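Local coordinates for protein neutral ceramidase (Pseudomonas aeruginosa, PDB 2ZWS) that hydrolyses the N-acyl linkage of ceramides to give sphingosine and a free fatty acid, using a bound zinc ion, and can also run the reaction in reverse, at residues 176-188 with 194-206. Residues are numbered along the deposited sequence; the frame is centred on the assembly and turned at random.
Sequences DGIDPQMSVLSFV and LAGAISWFPVHST. With ZN (zinc ion), chain B.
S183 and W200, L185 and I198 form hydrogen-bonded pairs of an antiparallel hairpin, each closed by two backbone bonds; that from W200 N to S183 O measures 2.8 Å. Near the turn the register slips: A195 and G196 both face F187 in a classic beta bulge, A195 N donating to F187 O at 2.8 Å while G196 N reaches the same oxygen only weakly.

On one face of the hairpin lie W200, L185, I198 and F187. In W200, CG anti to the carbonyl carbon (chi1 -72°) and chi2 of -90° together lay the indole along the strands, its edge atom CZ3 3.7 Å from L185 CB; I198 CG2 rests on one indole face. F187 CE1 lies 3.9 Å from I198 CD1. With no side chain at G196, the F187 ring can lie against the backbone, its edge to G196 O.

The other face carries V184, S186, A197 and S199. Branched V184 fills the layer under helix 265-286, whereas A197 is short enough for W227 of helix 218-231 to lie close. At the strand end, flexible M182 also meets helix 265-286; its extended chain bends at the last torsion, bringing CE 3.6 Å from F201 CB.

Where the hairpin opens, before Q181 and after W200, a water donates to both D179 O and P202 O, and P202 CG packs 3.9 Å from D179 CB. D179 OD1 accepts from Q181 N in an Asx turn, while OD2 accepts from N245 ND2 and forms a salt bridge with R421. From this anchored end the chain runs to H204, whose NE2 binds zinc at 2.1 Å beside H97, E411 and Y448; its ND1 donates to L249 O, consistent with an imidazole held in rotation with NE2 turned to the metal.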
ATOM      1  N   ASP A 176     -25.817  -3.998  -5.589  1.00 19.26           N
ATOM      2  CA  ASP A 176     -25.173  -2.882  -6.331  1.00 19.13           C
ATOM      3  C   ASP A 176     -23.723  -3.208  -6.739  1.00 18.96           C
ATOM      4  O   ASP A 176     -23.073  -2.412  -7.420  1.00 19.54           O
ATOM      5  CB  ASP A 176     -25.247  -1.549  -5.555  1.00 18.98           C
ATOM      6  CG  ASP A 176     -24.560  -1.600  -4.190  1.00 20.37           C
ATOM      7  OD1 ASP A 176     -24.501  -0.537  -3.514  1.00 21.89           O
ATOM      8  OD2 ASP A 176     -24.076  -2.679  -3.785  1.00 19.77           O
ATOM      9  N   GLY A 177     -23.242  -4.394  -6.356  1.00 18.46           N
ATOM     10  CA  GLY A 177     -21.869  -4.830  -6.640  1.00 18.20           C
ATOM     11  C   GLY A 177     -20.795  -4.273  -5.707  1.00 18.34           C
ATOM     12  O   GLY A 177     -19.619  -4.584  -5.883  1.00 18.38           O
ATOM     13  N   ILE A 178     -21.231  -3.520  -4.702  1.00 18.20           N
ATOM     14  CA  ILE A 178     -20.385  -2.783  -3.753  1.00 19.66           C
ATOM     15  C   ILE A 178     -20.367  -3.523  -2.419  1.00 18.48           C
ATOM     16  O   ILE A 178     -21.403  -4.067  -2.003  1.00 19.40           O
ATOM     17  CB  ILE A 178     -20.991  -1.323  -3.580  1.00 21.09           C
ATOM     18  CG1 ILE A 178     -20.700  -0.493  -4.828  1.00 23.17           C
ATOM     19  CG2 ILE A 178     -20.583  -0.600  -2.339  1.00 21.92           C
ATOM     20  CD1 ILE A 178     -19.353  -0.681  -5.288  1.00 28.28           C
ATOM     21  N   ASP A 179     -19.204  -3.555  -1.756  1.00 17.01           N
ATOM     22  CA  ASP A 179     -19.182  -3.922  -0.356  1.00 16.27           C
ATOM     23  C   ASP A 179     -19.117  -2.605   0.415  1.00 16.05           C
ATOM     24  O   ASP A 179     -18.082  -1.922   0.414  1.00 15.67           O
ATOM     25  CB  ASP A 179     -17.984  -4.825  -0.017  1.00 15.88           C
ATOM     26  CG  ASP A 179     -17.900  -5.153   1.466  1.00 15.45           C
ATOM     27  OD1 ASP A 179     -18.765  -4.692   2.256  1.00 16.45           O
ATOM     28  OD2 ASP A 179     -16.956  -5.873   1.842  1.00 17.07           O
ATOM     29  N   PRO A 180     -20.235  -2.178   1.012  1.00 15.92           N
ATOM     30  CA  PRO A 180     -20.258  -0.838   1.564  1.00 16.51           C
ATOM     31  C   PRO A 180     -19.683  -0.814   2.980  1.00 16.17           C
ATOM     32  O   PRO A 180     -19.570   0.240   3.582  1.00 16.75           O
ATOM     33  CB  PRO A 180     -21.750  -0.519   1.588  1.00 17.40           C
ATOM     34  CG  PRO A 180     -22.356  -1.817   1.914  1.00 17.38           C
ATOM     35  CD  PRO A 180     -21.524  -2.867   1.194  1.00 16.42           C
ATOM     36  N   GLN A 181     -19.305  -1.977   3.506  1.00 15.24           N
ATOM     37  CA  GLN A 181     -18.916  -2.005   4.916  1.00 14.62           C
ATOM     38  C   GLN A 181     -17.539  -1.418   5.168  1.00 14.18           C
ATOM     39  O   GLN A 181     -16.542  -1.897   4.616  1.00 14.83           O
ATOM     40  CB  GLN A 181     -18.977  -3.418   5.499  1.00 13.87           C
ATOM     41  CG  GLN A 181     -18.700  -3.404   7.016  1.00 16.73           C
ATOM     42  CD  GLN A 181     -19.067  -4.721   7.675  1.00 20.25           C
ATOM     43  OE1 GLN A 181     -20.152  -4.864   8.266  1.00 24.02           O
ATOM     44  NE2 GLN A 181     -18.195  -5.688   7.553  1.00 20.74           N
ATOM     45  N   MET A 182     -17.506  -0.386   6.010  1.00 13.40           N
ATOM     46  CA  MET A 182     -16.267   0.056   6.615  1.00 13.67           C
ATOM     47  C   MET A 182     -16.241  -0.359   8.096  1.00 13.36           C
ATOM     48  O   MET A 182     -17.217  -0.147   8.829  1.00 13.69           O
ATOM     49  CB  MET A 182     -16.118   1.574   6.512  1.00 13.80           C
ATOM     50  CG  MET A 182     -14.855   2.087   7.224  1.00 14.88           C
ATOM     51  SD  MET A 182     -14.624   3.857   7.074  1.00 15.91           S
ATOM     52  CE  MET A 182     -14.081   3.986   5.347  1.00 17.25           C
ATOM     53  N   SER A 183     -15.122  -0.930   8.536  1.00 12.82           N
ATOM     54  CA  SER A 183     -14.901  -1.282   9.940  1.00 12.75           C
ATOM     55  C   SER A 183     -13.787  -0.390  10.462  1.00 11.52           C
ATOM     56  O   SER A 183     -12.848  -0.058   9.731  1.00 11.91           O
ATOM     57  CB  SER A 183     -14.437  -2.749  10.048  1.00 12.96           C
ATOM     58  OG  SER A 183     -15.404  -3.637   9.486  1.00 18.12           O
ATOM     59  N   VAL A 184     -13.879   0.004  11.733  1.00 11.38           N
ATOM     60  CA  VAL A 184     -12.829   0.816  12.354  1.00 12.26           C
ATOM     61  C   VAL A 184     -12.441   0.232  13.696  1.00 12.87           C
ATOM     62  O   VAL A 184     -13.309  -0.017  14.539  1.00 12.73           O
ATOM     63  CB  VAL A 184     -13.249   2.317  12.516  1.00 12.52           C
ATOM     64  CG1 VAL A 184     -12.102   3.151  13.153  1.00 10.30           C
ATOM     65  CG2 VAL A 184     -13.685   2.910  11.183  1.00 14.63           C
ATOM     66  N   LEU A 185     -11.133  -0.004  13.865  1.00 12.65           N
ATOM     67  CA  LEU A 185     -10.548  -0.296  15.184  1.00 12.72           C
ATOM     68  C   LEU A 185      -9.908   0.994  15.712  1.00 13.63           C
ATOM     69  O   LEU A 185      -8.965   1.528  15.109  1.00 12.07           O
ATOM     70  CB  LEU A 185      -9.496  -1.415  15.102  1.00 13.11           C
ATOM     71  CG  LEU A 185      -8.836  -1.873  16.423  1.00 13.13           C
ATOM     72  CD1 LEU A 185      -9.839  -2.412  17.423  1.00 13.49           C
ATOM     73  CD2 LEU A 185      -7.802  -2.946  16.150  1.00 12.66           C
ATOM     74  N   SER A 186     -10.456   1.503  16.825  1.00 13.09           N
ATOM     75  CA  SER A 186      -9.915   2.721  17.384  0.50 13.19           C
ATOM     76  C   SER A 186      -9.124   2.440  18.636  1.00 12.78           C
ATOM     77  O   SER A 186      -9.423   1.502  19.396  1.00 12.44           O
ATOM     78  CB  SER A 186     -11.009   3.756  17.622  0.50 13.74           C
ATOM     79  OG  SER A 186     -12.082   3.192  18.351  0.50 14.35           O
ATOM     80  N   PHE A 187      -8.085   3.260  18.806  1.00 12.16           N
ATOM     81  CA  PHE A 187      -7.145   3.133  19.897  1.00 12.48           C
ATOM     82  C   PHE A 187      -7.308   4.333  20.814  1.00 13.47           C
ATOM     83  O   PHE A 187      -6.968   5.466  20.442  1.00 13.16           O
ATOM     84  CB  PHE A 187      -5.726   3.050  19.356  1.00 13.11           C
ATOM     85  CG  PHE A 187      -5.482   1.850  18.501  1.00 11.21           C
ATOM     86  CD1 PHE A 187      -5.908   1.824  17.168  1.00 14.54           C
ATOM     87  CD2 PHE A 187      -4.869   0.721  19.031  1.00 13.41           C
ATOM     88  CE1 PHE A 187      -5.693   0.693  16.360  1.00 15.22           C
ATOM     89  CE2 PHE A 187      -4.620  -0.409  18.228  1.00 13.93           C
ATOM     90  CZ  PHE A 187      -5.056  -0.429  16.899  1.00 13.94           C
ATOM     91  N   VAL A 188      -7.825   4.067  22.010  1.00 13.28           N
ATOM     92  CA  VAL A 188      -8.211   5.152  22.935  1.00 13.99           C
ATOM     93  C   VAL A 188      -7.243   5.127  24.116  1.00 14.38           C
ATOM     94  O   VAL A 188      -7.055   4.081  24.754  1.00 14.90           O
ATOM     95  CB  VAL A 188      -9.695   5.004  23.374  1.00 14.54           C
ATOM     96  CG1 VAL A 188     -10.070   6.000  24.491  1.00 15.12           C
ATOM     97  CG2 VAL A 188     -10.646   5.155  22.172  1.00 14.63           C
ATOM     98  N   LEU A 194      -8.823   9.753  21.507  1.00 15.01           N
ATOM     99  CA  LEU A 194      -8.460   8.931  20.367  1.00 14.72           C
ATOM    100  C   LEU A 194      -7.003   9.162  19.957  1.00 15.31           C
ATOM    101  O   LEU A 194      -6.634  10.251  19.536  1.00 15.31           O
ATOM    102  CB  LEU A 194      -9.412   9.202  19.204  1.00 15.57           C
ATOM    103  CG  LEU A 194      -9.277   8.232  18.024  1.00 14.73           C
ATOM    104  CD1 LEU A 194      -9.673   6.802  18.363  1.00 14.40           C
ATOM    105  CD2 LEU A 194     -10.068   8.706  16.814  1.00 13.74           C
ATOM    106  N   ALA A 195      -6.205   8.106  20.044  1.00 14.41           N
ATOM    107  CA  ALA A 195      -4.773   8.182  19.719  1.00 14.30           C
ATOM    108  C   ALA A 195      -4.430   7.700  18.297  1.00 14.04           C
ATOM    109  O   ALA A 195      -3.394   8.072  17.737  1.00 15.06           O
ATOM    110  CB  ALA A 195      -3.982   7.373  20.728  1.00 14.16           C
ATOM    111  N   GLY A 196      -5.281   6.846  17.732  1.00 12.96           N
ATOM    112  CA  GLY A 196      -5.040   6.368  16.371  1.00 11.81           C
ATOM    113  C   GLY A 196      -6.198   5.471  15.989  1.00 11.56           C
ATOM    114  O   GLY A 196      -7.086   5.183  16.821  1.00 12.35           O
ATOM    115  N   ALA A 197      -6.180   5.000  14.743  1.00 11.20           N
ATOM    116  CA  ALA A 197      -7.276   4.196  14.228  1.00 10.97           C
ATOM    117  C   ALA A 197      -6.859   3.462  12.977  1.00 10.47           C
ATOM    118  O   ALA A 197      -6.037   3.953  12.203  1.00 11.69           O
ATOM    119  CB  ALA A 197      -8.492   5.069  13.949  1.00 11.71           C
ATOM    120  N   ILE A 198      -7.481   2.313  12.768  1.00 10.66           N
ATOM    121  CA  ILE A 198      -7.366   1.584  11.500  1.00 10.57           C
ATOM    122  C   ILE A 198      -8.776   1.473  10.907  1.00 11.12           C
ATOM    123  O   ILE A 198      -9.693   0.977  11.571  1.00 11.34           O
ATOM    124  CB  ILE A 198      -6.785   0.152  11.684  1.00 11.10           C
ATOM    125  CG1 ILE A 198      -5.438   0.169  12.447  1.00 11.02           C
ATOM    126  CG2 ILE A 198      -6.694  -0.563  10.315  1.00 12.00           C
ATOM    127  CD1 ILE A 198      -5.090  -1.197  13.048  1.00 12.36           C
ATOM    128  N   SER A 199      -8.925   1.959   9.677  1.00 12.07           N
ATOM    129  CA  SER A 199     -10.178   1.825   8.901  1.00 12.81           C
ATOM    130  C   SER A 199      -9.997   0.752   7.815  1.00 12.86           C
ATOM    131  O   SER A 199      -8.983   0.755   7.101  1.00 13.36           O
ATOM    132  CB  SER A 199     -10.529   3.160   8.220  1.00 14.03           C
ATOM    133  OG  SER A 199     -11.361   2.979   7.082  1.00 17.35           O
ATOM    134  N   TRP A 200     -10.956  -0.173   7.699  1.00 12.61           N
ATOM    135  CA  TRP A 200     -10.928  -1.166   6.608  1.00 12.08           C
ATOM    136  C   TRP A 200     -12.122  -0.918   5.710  1.00 12.04           C
ATOM    137  O   TRP A 200     -13.276  -0.916   6.167  1.00 12.70           O
ATOM    138  CB  TRP A 200     -11.049  -2.601   7.131  1.00 12.30           C
ATOM    139  CG  TRP A 200      -9.833  -3.123   7.830  1.00 12.83           C
ATOM    140  CD1 TRP A 200      -8.785  -3.778   7.258  1.00 12.72           C
ATOM    141  CD2 TRP A 200      -9.565  -3.089   9.246  1.00 11.04           C
ATOM    142  NE1 TRP A 200      -7.862  -4.139   8.216  1.00 12.40           N
ATOM    143  CE2 TRP A 200      -8.314  -3.739   9.447  1.00 12.57           C
ATOM    144  CE3 TRP A 200     -10.262  -2.586  10.369  1.00 12.67           C
ATOM    145  CZ2 TRP A 200      -7.738  -3.900  10.712  1.00 13.40           C
ATOM    146  CZ3 TRP A 200      -9.669  -2.738  11.649  1.00 13.27           C
ATOM    147  CH2 TRP A 200      -8.412  -3.393  11.800  1.00 13.47           C
ATOM    148  N   PHE A 201     -11.849  -0.701   4.435  1.00 12.14           N
ATOM    149  CA  PHE A 201     -12.910  -0.443   3.456  1.00 11.89           C
ATOM    150  C   PHE A 201     -12.349  -0.747   2.062  1.00 12.16           C
ATOM    151  O   PHE A 201     -11.241  -0.307   1.757  1.00 13.50           O
ATOM    152  CB  PHE A 201     -13.389   1.015   3.516  1.00 12.71           C
ATOM    153  CG  PHE A 201     -14.357   1.367   2.432  1.00 12.49           C
ATOM    154  CD1 PHE A 201     -13.944   2.136   1.351  1.00 13.11           C
ATOM    155  CD2 PHE A 201     -15.699   0.963   2.501  1.00 13.42           C
ATOM    156  CE1 PHE A 201     -14.825   2.458   0.315  1.00 14.24           C
ATOM    157  CE2 PHE A 201     -16.603   1.271   1.451  1.00 14.15           C
ATOM    158  CZ  PHE A 201     -16.169   2.034   0.367  1.00 13.11           C
ATOM    159  N   PRO A 202     -13.079  -1.511   1.226  1.00 12.40           N
ATOM    160  CA  PRO A 202     -12.478  -1.875  -0.072  1.00 12.41           C
ATOM    161  C   PRO A 202     -12.751  -0.880  -1.186  1.00 13.48           C
ATOM    162  O   PRO A 202     -13.911  -0.614  -1.522  1.00 13.50           O
ATOM    163  CB  PRO A 202     -13.138  -3.226  -0.400  1.00 14.05           C
ATOM    164  CG  PRO A 202     -14.543  -3.102   0.253  1.00 12.47           C
ATOM    165  CD  PRO A 202     -14.410  -2.129   1.433  1.00 11.45           C
ATOM    166  N   VAL A 203     -11.681  -0.366  -1.785  1.00 12.95           N
ATOM    167  CA  VAL A 203     -11.772   0.456  -2.994  1.00 12.95           C
ATOM    168  C   VAL A 203     -10.366   0.576  -3.571  1.00 13.41           C
ATOM    169  O   VAL A 203      -9.445   0.897  -2.823  1.00 13.39           O
ATOM    170  CB  VAL A 203     -12.411   1.866  -2.722  1.00 13.77           C
ATOM    171  CG1 VAL A 203     -11.584   2.717  -1.695  1.00 13.45           C
ATOM    172  CG2 VAL A 203     -12.648   2.614  -4.051  1.00 14.58           C
ATOM    173  N   HIS A 204     -10.203   0.284  -4.863  1.00 13.18           N
ATOM    174  CA  HIS A 204      -8.886   0.474  -5.487  1.00 13.43           C
ATOM    175  C   HIS A 204      -8.347   1.884  -5.253  1.00 13.15           C
ATOM    176  O   HIS A 204      -9.064   2.873  -5.410  1.00 14.26           O
ATOM    177  CB  HIS A 204      -8.894   0.165  -6.989  1.00 13.61           C
ATOM    178  CG  HIS A 204      -8.498  -1.237  -7.311  1.00 14.40           C
ATOM    179  ND1 HIS A 204      -9.319  -2.321  -7.055  1.00 14.33           N
ATOM    180  CD2 HIS A 204      -7.365  -1.736  -7.866  1.00 13.00           C
ATOM    181  CE1 HIS A 204      -8.686  -3.428  -7.418  1.00 13.43           C
ATOM    182  NE2 HIS A 204      -7.497  -3.097  -7.902  1.00 16.74           N
ATOM    183  N   SER A 205      -7.066   1.944  -4.909  1.00 13.75           N
ATOM    184  CA  SER A 205      -6.389   3.208  -4.710  1.00 14.01           C
ATOM    185  C   SER A 205      -5.738   3.656  -6.024  1.00 14.26           C
ATOM    186  O   SER A 205      -4.495   3.716  -6.169  1.00 14.10           O
ATOM    187  CB  SER A 205      -5.368   3.080  -3.566  1.00 14.60           C
ATOM    188  OG  SER A 205      -6.079   2.935  -2.339  1.00 18.16           O
ATOM    189  N   THR A 206      -6.609   4.012  -6.963  1.00 14.28           N
ATOM    190  CA  THR A 206      -6.218   4.255  -8.357  1.00 13.72           C
ATOM    191  C   THR A 206      -6.754   5.604  -8.817  1.00 14.21           C
ATOM    192  O   THR A 206      -6.946   5.832 -10.007  1.00 15.64           O
ATOM    193  CB  THR A 206      -6.808   3.170  -9.286  1.00 13.43           C
ATOM    194  OG1 THR A 206      -8.216   3.039  -9.017  1.00 14.25           O
ATOM    195  CG2 THR A 206      -6.143   1.818  -9.073  1.00 15.42           C
TER
HETATM  196 ZN    ZN B 647      -5.798  -4.333  -8.110  1.00 14.79          ZN
HETATM  197  O   HOH W   1     -16.689  -0.737  -1.617  1.00 14.37           O
HETATM  198  O   HOH W   2     -14.665  -3.689   6.924  1.00 33.97           O
HETATM  199  O   HOH W   3      -4.592  -3.360  -9.551  1.00 20.14           O